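Local coordinates for protein 455aa long hypothetical phospho-sugar mutase (Sulfolobus tokodaii, PDB 2F7L) that interconverts the 6-phosphates and 1-phosphates of glucosamine and galactosamine as a magnesium-dependent phosphohexose mutase, at residues K374-L379 against I428-A433; E386-K391 against K450-K455. All coordinates share one frame; numbering follows the deposited sequence.

Overall arrangement
Both contacts belong to the C-terminal domain of the mutase, where helices pack on an antiparallel sheet. Interaction 1 pairs the outermost strand 371-378 with strand 428-435. Interaction 2 joins helices 385-396 and 438-452, each following one of those two strands in the chain, so the two contacts interlock along the sequence. Their centres are about 11 Å apart, and V452 belongs to both neighbourhoods: its CG1 lies 3.5 Å from V377 CG2, and its CG2 3.6 Å from I431 CD1. On the other sheet face, R430 of interaction 1 reaches a bound sulfate, which probably marks the family's phosphate-binding loop. Neither contact adjoins the serine and aspartates probably serving phosphoryl transfer and magnesium binding.

Interaction 1: K374-L379 against I428-A433; sequences KTKVDL and IIRIMA. With SO4 (sulfate ion), chain C.
I428 lies across two neighbours on strand 371-378: its CG2 packs 3.9 Å from K376 CB, while the CG1-CD1 arm crosses the D378 side chain, bringing CD1 to 3.3 Å from OD2. With an alanine here, K376 CB would probably lose its apolar neighbour and the D378 side chain be freer to turn. The strands run antiparallel at 161°. T375 with I431 and V377 with I429 form the hydrogen-bonded pairs; I429 N to V377 O is nearly straight at 2.8 Å, whereas T375 N to I431 O is weak. V377, I429 and I431 share the face covered by helix 438-452, and V377 CG1 meets I431 CD1 at 3.7 Å. The other face carries K374, K376, R430 and M432. R430 is extended from CG to NE (chi3 175°), which carries its guanidinium far enough from the sheet for NH1 to bond sulfate O4 at 2.8 Å, with the sulfur in plane at the guanidinium edge. K376 bends at chi2 and chi3 and ends in a salt bridge to E426, which also makes a long, weak ion pair with R430. G424 N binds the sulfate too, so the ion, probably from the crystallisation liquor, may mark the place where the phosphate-binding loop of this family holds a sugar phosphate. An apolar face thus serves the core, while the opposite face offers R430 to an anion.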
# COMPACT_ATOMS: atom_id res chain seq x y z
N LYS A 374 -15.27 1.05 -15.01
CA LYS A 374 -13.88 1.15 -15.45
C LYS A 374 -13.71 0.39 -16.76
O LYS A 374 -14.64 -0.27 -17.19
CB LYS A 374 -12.96 0.54 -14.37
CG LYS A 374 -12.69 -0.95 -14.59
CD LYS A 374 -12.78 -1.79 -13.33
CE LYS A 374 -11.63 -1.54 -12.39
NZ LYS A 374 -11.65 -0.13 -12.00
N THR A 375 -12.53 0.49 -17.37
CA THR A 375 -12.20 -0.20 -18.64
C THR A 375 -10.76 0.01 -19.10
O THR A 375 -10.09 0.94 -18.66
CB THR A 375 -13.13 0.26 -19.80
OG1 THR A 375 -14.46 -0.20 -19.54
CG2 THR A 375 -12.68 -0.32 -21.13
N LYS A 376 -10.30 -0.87 -19.97
CA LYS A 376 -8.95 -0.77 -20.52
C LYS A 376 -9.11 -0.69 -22.03
O LYS A 376 -9.92 -1.39 -22.61
CB LYS A 376 -8.11 -2.01 -20.15
CG LYS A 376 -8.16 -2.39 -18.66
CD LYS A 376 -6.86 -3.02 -18.13
CE LYS A 376 -6.70 -4.50 -18.47
NZ LYS A 376 -5.33 -5.04 -18.13
N VAL A 377 -8.36 0.20 -22.68
CA VAL A 377 -8.42 0.28 -24.14
C VAL A 377 -7.00 0.43 -24.66
O VAL A 377 -6.20 1.22 -24.15
CB VAL A 377 -9.34 1.44 -24.64
CG1 VAL A 377 -9.63 2.40 -23.51
CG2 VAL A 377 -8.72 2.16 -25.84
N ASP A 378 -6.68 -0.39 -25.65
CA ASP A 378 -5.35 -0.42 -26.24
C ASP A 378 -4.99 0.90 -26.85
O ASP A 378 -5.85 1.64 -27.33
CB ASP A 378 -5.23 -1.48 -27.32
CG ASP A 378 -5.36 -2.89 -26.79
OD1 ASP A 378 -4.99 -3.82 -27.54
OD2 ASP A 378 -5.82 -3.09 -25.65
N LEU A 379 -3.70 1.19 -26.84
CA LEU A 379 -3.22 2.42 -27.41
C LEU A 379 -2.85 2.07 -28.84
O LEU A 379 -1.92 1.32 -29.08
CB LEU A 379 -1.99 2.93 -26.66
CG LEU A 379 -1.86 4.45 -26.61
CD1 LEU A 379 -0.58 4.84 -25.90
CD2 LEU A 379 -1.88 5.03 -28.00
N ILE A 428 -1.67 0.09 -22.83
CA ILE A 428 -3.09 0.35 -22.64
C ILE A 428 -3.43 1.60 -21.84
O ILE A 428 -2.66 2.03 -21.00
CB ILE A 428 -3.70 -0.89 -21.94
CG1 ILE A 428 -4.43 -1.74 -22.97
CG2 ILE A 428 -4.52 -0.49 -20.70
CD1 ILE A 428 -4.05 -3.20 -22.91
N ILE A 429 -4.60 2.18 -22.12
CA ILE A 429 -5.05 3.34 -21.35
C ILE A 429 -6.24 2.89 -20.51
O ILE A 429 -7.21 2.33 -21.04
CB ILE A 429 -5.51 4.52 -22.24
CG1 ILE A 429 -4.30 5.24 -22.82
CG2 ILE A 429 -6.36 5.49 -21.46
CD1 ILE A 429 -3.97 4.80 -24.20
N ARG A 430 -6.14 3.09 -19.20
CA ARG A 430 -7.20 2.70 -18.28
C ARG A 430 -8.19 3.85 -18.22
O ARG A 430 -7.80 5.00 -18.14
CB ARG A 430 -6.66 2.43 -16.87
CG ARG A 430 -5.65 1.27 -16.78
CD ARG A 430 -5.47 0.74 -15.35
NE ARG A 430 -4.60 -0.44 -15.30
CZ ARG A 430 -3.31 -0.43 -14.96
NH1 ARG A 430 -2.69 0.69 -14.61
NH2 ARG A 430 -2.61 -1.55 -15.01
N ILE A 431 -9.48 3.53 -18.27
CA ILE A 431 -10.51 4.54 -18.17
C ILE A 431 -11.42 4.18 -17.02
O ILE A 431 -12.05 3.14 -17.04
CB ILE A 431 -11.42 4.61 -19.43
CG1 ILE A 431 -10.62 5.00 -20.66
CG2 ILE A 431 -12.54 5.61 -19.19
CD1 ILE A 431 -11.48 5.21 -21.90
N MET A 432 -11.47 5.03 -16.00
CA MET A 432 -12.37 4.76 -14.90
C MET A 432 -13.17 6.03 -14.62
O MET A 432 -12.66 7.16 -14.72
CB MET A 432 -11.63 4.33 -13.63
CG MET A 432 -11.03 5.47 -12.84
SD MET A 432 -10.14 4.91 -11.39
CE MET A 432 -11.52 4.23 -10.44
N ALA A 433 -14.45 5.84 -14.31
CA ALA A 433 -15.32 6.96 -14.03
C ALA A 433 -16.45 6.49 -13.14
O ALA A 433 -16.91 5.35 -13.28
CB ALA A 433 -15.87 7.55 -15.33
S SO4 C . 0.58 1.02 -13.76
O1 SO4 C . 1.99 1.62 -13.75
O2 SO4 C . 0.69 -0.47 -14.08
O3 SO4 C . 0.08 1.13 -12.43
O4 SO4 C . -0.04 1.59 -14.89

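Interaction 2: E386-K391 against K450-K455; sequences EEIYKK and KIVEGK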
# COMPACT_ATOMS: atom_id res chain seq x y z
N GLU A 386 -0.46 11.80 -25.28
CA GLU A 386 -0.52 13.23 -25.05
C GLU A 386 -1.62 13.88 -25.88
O GLU A 386 -2.15 14.93 -25.52
CB GLU A 386 0.81 13.88 -25.40
CG GLU A 386 0.75 15.39 -25.28
CD GLU A 386 1.32 16.09 -26.50
OE1 GLU A 386 0.76 17.14 -26.91
OE2 GLU A 386 2.34 15.60 -27.04
N GLU A 387 -1.97 13.25 -27.00
CA GLU A 387 -3.03 13.77 -27.86
C GLU A 387 -4.41 13.47 -27.28
O GLU A 387 -5.32 14.30 -27.36
CB GLU A 387 -2.90 13.19 -29.27
CG GLU A 387 -1.68 13.74 -30.03
CD GLU A 387 -1.56 15.27 -29.91
OE1 GLU A 387 -2.53 15.97 -30.28
OE2 GLU A 387 -0.51 15.77 -29.43
N ILE A 388 -4.56 12.29 -26.70
CA ILE A 388 -5.83 11.89 -26.09
C ILE A 388 -6.06 12.91 -24.97
O ILE A 388 -7.11 13.55 -24.89
CB ILE A 388 -5.73 10.47 -25.48
CG1 ILE A 388 -4.99 9.52 -26.44
CG2 ILE A 388 -7.11 9.94 -25.18
CD1 ILE A 388 -5.74 9.16 -27.68
N TYR A 389 -5.06 13.04 -24.11
CA TYR A 389 -5.11 13.97 -23.00
C TYR A 389 -5.58 15.33 -23.48
O TYR A 389 -6.60 15.83 -23.02
CB TYR A 389 -3.73 14.07 -22.36
CG TYR A 389 -3.31 12.84 -21.56
CD1 TYR A 389 -2.00 12.69 -21.11
CD2 TYR A 389 -4.22 11.83 -21.25
CE1 TYR A 389 -1.61 11.58 -20.39
CE2 TYR A 389 -3.83 10.71 -20.53
CZ TYR A 389 -2.52 10.59 -20.11
OH TYR A 389 -2.13 9.46 -19.42
N LYS A 390 -4.84 15.92 -24.42
CA LYS A 390 -5.19 17.22 -24.99
C LYS A 390 -6.67 17.31 -25.36
O LYS A 390 -7.31 18.33 -25.12
CB LYS A 390 -4.36 17.48 -26.24
CG LYS A 390 -3.07 18.25 -26.01
CD LYS A 390 -3.32 19.76 -26.06
CE LYS A 390 -2.00 20.56 -26.10
NZ LYS A 390 -2.21 22.05 -26.21
N LYS A 391 -7.21 16.24 -25.94
CA LYS A 391 -8.60 16.19 -26.38
C LYS A 391 -9.60 16.18 -25.24
O LYS A 391 -10.31 17.17 -25.02
CB LYS A 391 -8.81 14.96 -27.25
CG LYS A 391 -9.48 15.21 -28.60
CD LYS A 391 -11.00 15.23 -28.51
CE LYS A 391 -11.61 15.15 -29.93
NZ LYS A 391 -13.06 14.76 -30.01
N LYS A 450 -14.30 6.28 -26.72
CA LYS A 450 -14.24 6.73 -28.10
C LYS A 450 -13.02 7.59 -28.32
O LYS A 450 -12.16 7.25 -29.13
CB LYS A 450 -15.48 7.55 -28.45
CG LYS A 450 -16.51 6.76 -29.22
CD LYS A 450 -17.64 6.26 -28.32
CE LYS A 450 -18.77 7.30 -28.23
NZ LYS A 450 -18.32 8.57 -27.57
N ILE A 451 -12.94 8.70 -27.58
CA ILE A 451 -11.83 9.65 -27.69
C ILE A 451 -10.47 8.97 -27.56
O ILE A 451 -9.53 9.30 -28.28
CB ILE A 451 -11.90 10.74 -26.59
CG1 ILE A 451 -13.20 11.52 -26.71
CG2 ILE A 451 -10.71 11.68 -26.70
CD1 ILE A 451 -13.36 12.58 -25.64
N VAL A 452 -10.37 8.04 -26.61
CA VAL A 452 -9.11 7.33 -26.38
C VAL A 452 -8.81 6.52 -27.62
O VAL A 452 -7.66 6.36 -28.01
CB VAL A 452 -9.20 6.40 -25.14
CG1 VAL A 452 -8.01 5.46 -25.11
CG2 VAL A 452 -9.25 7.23 -23.86
N GLU A 453 -9.87 6.02 -28.23
CA GLU A 453 -9.73 5.23 -29.44
C GLU A 453 -9.33 6.12 -30.60
O GLU A 453 -9.21 5.65 -31.73
CB GLU A 453 -11.04 4.52 -29.74
CG GLU A 453 -11.20 3.19 -29.03
CD GLU A 453 -12.65 2.78 -28.89
OE1 GLU A 453 -13.44 3.04 -29.83
OE2 GLU A 453 -13.01 2.19 -27.84
N GLY A 454 -9.11 7.40 -30.31
CA GLY A 454 -8.76 8.34 -31.36
C GLY A 454 -10.05 8.48 -32.13
O GLY A 454 -10.06 8.83 -33.31
N LYS A 455 -11.14 8.21 -31.41
CA LYS A 455 -12.50 8.24 -31.94
C LYS A 455 -12.70 7.11 -32.95
O LYS A 455 -13.64 6.30 -32.77
CB LYS A 455 -12.81 9.60 -32.57
CG LYS A 455 -13.48 10.58 -31.60
CD LYS A 455 -14.93 10.17 -31.31
CE LYS A 455 -15.65 11.19 -30.39
NZ LYS A 455 -16.04 12.49 -31.04
OXT LYS A 455 -11.89 7.03 -33.90
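I388 and V452 meet at about a right angle where helix 385-396 packs beside the end of helix 438-452, a helix-helix contact within the TBP-like C-terminal domain. This is the dense part. With chi1 at -43°, I388 sets CG1 beside the backbone N and CG2 against V452 CA and CG2, 3.7 Å from the latter, while CD1 turns toward the last carbonyls of the helix and lies 3.4 Å from V452 O. Behind V452, I429 and I431 of the sheet complete a buried apolar layer. I451 points toward helix 385-396, its CG2 lying 3.8 Å from K391 CB, and it also touches I392, V395 and Y396 farther along. Past I451 the packing thins toward solvent. K391 lays its aliphatic chain obliquely over the I451 CG2 methyl, with CD at 4.0 Å, before its ammonium leaves the apolar patch. The partner helix stops here: G454, with positive phi (70°), turns in what looks like a Schellman motif, its bonds less sure in this model, and K455 ends the chain. On this exposed rim two like charges lie close with no apolar contact between them: K391 NZ stands 3.9 Å from K455 NZ.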